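Local coordinates for protein cadherin-5 (Gallus gallus, PDB 3PPE) that mediates calcium-dependent homophilic adhesion between endothelial cells, here as its two outermost extracellular cadherin domains, at residues T141-Q145 / D156-V160. Sequence-based numbering, arbitrary orientation.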
loop_
_atom_site.group_PDB
_atom_site.type_symbol
_atom_site.label_atom_id
_atom_site.label_comp_id
_atom_site.label_asym_id
_atom_site.label_seq_id
_atom_site.Cartn_x
_atom_site.Cartn_y
_atom_site.Cartn_z
ATOM N N THR A 141 -24.742 -2.940 -5.575
ATOM C CA THR A 141 -25.678 -3.528 -6.489
ATOM C C THR A 141 -26.794 -4.172 -5.649
ATOM O O THR A 141 -26.526 -5.103 -4.892
ATOM C CB THR A 141 -25.008 -4.634 -7.330
ATOM O OG1 THR A 141 -23.982 -4.060 -8.146
ATOM C CG2 THR A 141 -26.020 -5.283 -8.267
ATOM N N VAL A 142 -28.039 -3.723 -5.812
ATOM C CA VAL A 142 -29.139 -4.175 -4.956
ATOM C C VAL A 142 -29.975 -5.184 -5.745
ATOM O O VAL A 142 -30.254 -4.971 -6.919
ATOM C CB VAL A 142 -30.037 -2.995 -4.534
ATOM C CG1 VAL A 142 -31.184 -3.472 -3.590
ATOM C CG2 VAL A 142 -29.213 -1.785 -3.889
ATOM N N THR A 143 -30.377 -6.270 -5.092
ATOM C CA THR A 143 -31.300 -7.269 -5.643
ATOM C C THR A 143 -32.466 -7.446 -4.646
ATOM O O THR A 143 -32.335 -7.113 -3.475
ATOM C CB THR A 143 -30.598 -8.667 -5.895
ATOM O OG1 THR A 143 -30.278 -9.261 -4.644
ATOM C CG2 THR A 143 -29.332 -8.508 -6.693
ATOM N N TYR A 144 -33.614 -7.925 -5.116
ATOM C CA TYR A 144 -34.825 -7.952 -4.305
ATOM C C TYR A 144 -35.477 -9.336 -4.382
ATOM O O TYR A 144 -35.439 -9.963 -5.423
ATOM C CB TYR A 144 -35.821 -6.921 -4.856
ATOM C CG TYR A 144 -35.360 -5.476 -4.799
ATOM C CD1 TYR A 144 -34.640 -4.912 -5.849
ATOM C CD2 TYR A 144 -35.615 -4.693 -3.672
ATOM C CE1 TYR A 144 -34.198 -3.564 -5.803
ATOM C CE2 TYR A 144 -35.176 -3.311 -3.613
ATOM C CZ TYR A 144 -34.501 -2.779 -4.681
ATOM O OH TYR A 144 -34.064 -1.483 -4.642
ATOM N N GLN A 145 -36.125 -9.753 -3.288
ATOM C CA GLN A 145 -36.841 -11.000 -3.238
ATOM C C GLN A 145 -38.131 -10.743 -2.436
ATOM O O GLN A 145 -38.134 -9.964 -1.480
ATOM C CB GLN A 145 -35.908 -12.042 -2.555
ATOM C CG GLN A 145 -36.464 -13.441 -2.332
ATOM C CD GLN A 145 -35.465 -14.377 -1.553
ATOM O OE1 GLN A 145 -34.406 -13.930 -1.028
ATOM N NE2 GLN A 145 -35.829 -15.660 -1.454
ATOM N N ASP A 156 -38.902 -7.634 -9.549
ATOM C CA ASP A 156 -37.703 -7.714 -10.390
ATOM C C ASP A 156 -36.505 -7.125 -9.624
ATOM O O ASP A 156 -36.661 -6.641 -8.504
ATOM C CB ASP A 156 -37.888 -7.118 -11.797
ATOM C CG ASP A 156 -38.024 -5.603 -11.826
ATOM O OD1 ASP A 156 -37.643 -4.865 -10.884
ATOM O OD2 ASP A 156 -38.534 -5.121 -12.862
ATOM N N ASP A 157 -35.312 -7.140 -10.214
ATOM C CA ASP A 157 -34.150 -6.689 -9.444
ATOM C C ASP A 157 -33.989 -5.150 -9.485
ATOM O O ASP A 157 -33.000 -4.607 -8.933
ATOM C CB ASP A 157 -32.882 -7.491 -9.836
ATOM C CG ASP A 157 -32.817 -8.866 -9.153
ATOM O OD1 ASP A 157 -33.261 -9.028 -7.958
ATOM O OD2 ASP A 157 -32.324 -9.793 -9.828
ATOM N N SER A 158 -34.967 -4.444 -10.102
ATOM C CA SER A 158 -35.142 -2.994 -9.881
ATOM C C SER A 158 -36.121 -2.653 -8.740
ATOM O O SER A 158 -36.355 -1.486 -8.467
ATOM C CB SER A 158 -35.617 -2.267 -11.142
ATOM O OG SER A 158 -34.543 -2.160 -12.088
ATOM N N GLY A 159 -36.702 -3.656 -8.097
ATOM C CA GLY A 159 -37.688 -3.405 -7.038
ATOM C C GLY A 159 -39.120 -3.205 -7.531
ATOM O O GLY A 159 -40.009 -2.857 -6.737
ATOM N N VAL A 160 -39.367 -3.442 -8.812
ATOM C CA VAL A 160 -40.734 -3.373 -9.343
ATOM C C VAL A 160 -41.515 -4.656 -9.009
ATOM O O VAL A 160 -41.037 -5.771 -9.243
ATOM C CB VAL A 160 -40.756 -3.055 -10.846
ATOM C CG1 VAL A 160 -42.231 -2.941 -11.411
ATOM C CG2 VAL A 160 -39.976 -1.727 -11.128
#
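A type I beta turn, Asp-156 to Gly-159, packs against the edge strand 142-148 in the second cadherin domain, with Gly-159 laid over the ring of Tyr-144. The turn links strands 153-155 and 160-163 of one sheet of the beta sandwich. The strand borders the other sheet, so the contact joins the two.

Gly-159 CA sits 3.7 Å from the centroid of the Tyr-144 ring, over one face, as a CH-pi contact. Asp-157 O lies at the ring edge, near its plane, 3.5 Å from Tyr-144 CD1. From the turn, the ring meets backbone atoms. The bond from CA to CB points toward the loop, and CG, anti to the carbonyl carbon (chi1 -63°), lies beside the backbone N. Tyr-144 OH is hydrogen-bonded to Ala-128 N of strand 122-129, and the ring also touches Val-126 and Ala-182.

One hydrogen bond crosses the contact. Tyr-144 N donates to Asp-157 OD1 at 3.1 Å, nearly straight at 167°. The oxygen is met on its anti side, close to the carboxylate plane. The Asp-157 side chain runs beside that of Thr-143, and Thr-143 CB is 3.4 Å from Asp-157 OD1. Thr-143 OG1 instead bonds Lys-183 O on the neighbouring strand.

Asp-156 OD1 accepts from Ser-158 N at 2.8 Å, forming an Asx turn, and from Val-160 N at 3.0 Å. The two donors approach from opposite faces of the carboxylate.

At the start of the strand, Val-142 touches Asp-130, a ligand of the third calcium ion, so the contact begins beside the interdomain calcium site. The carboxylate of Asp-157 thus supplies an acceptor to a backbone N-H on the edge strand, while the two hydrogen bonds to Asp-156 OD1 probably help keep Gly-159 against the tyrosine ring.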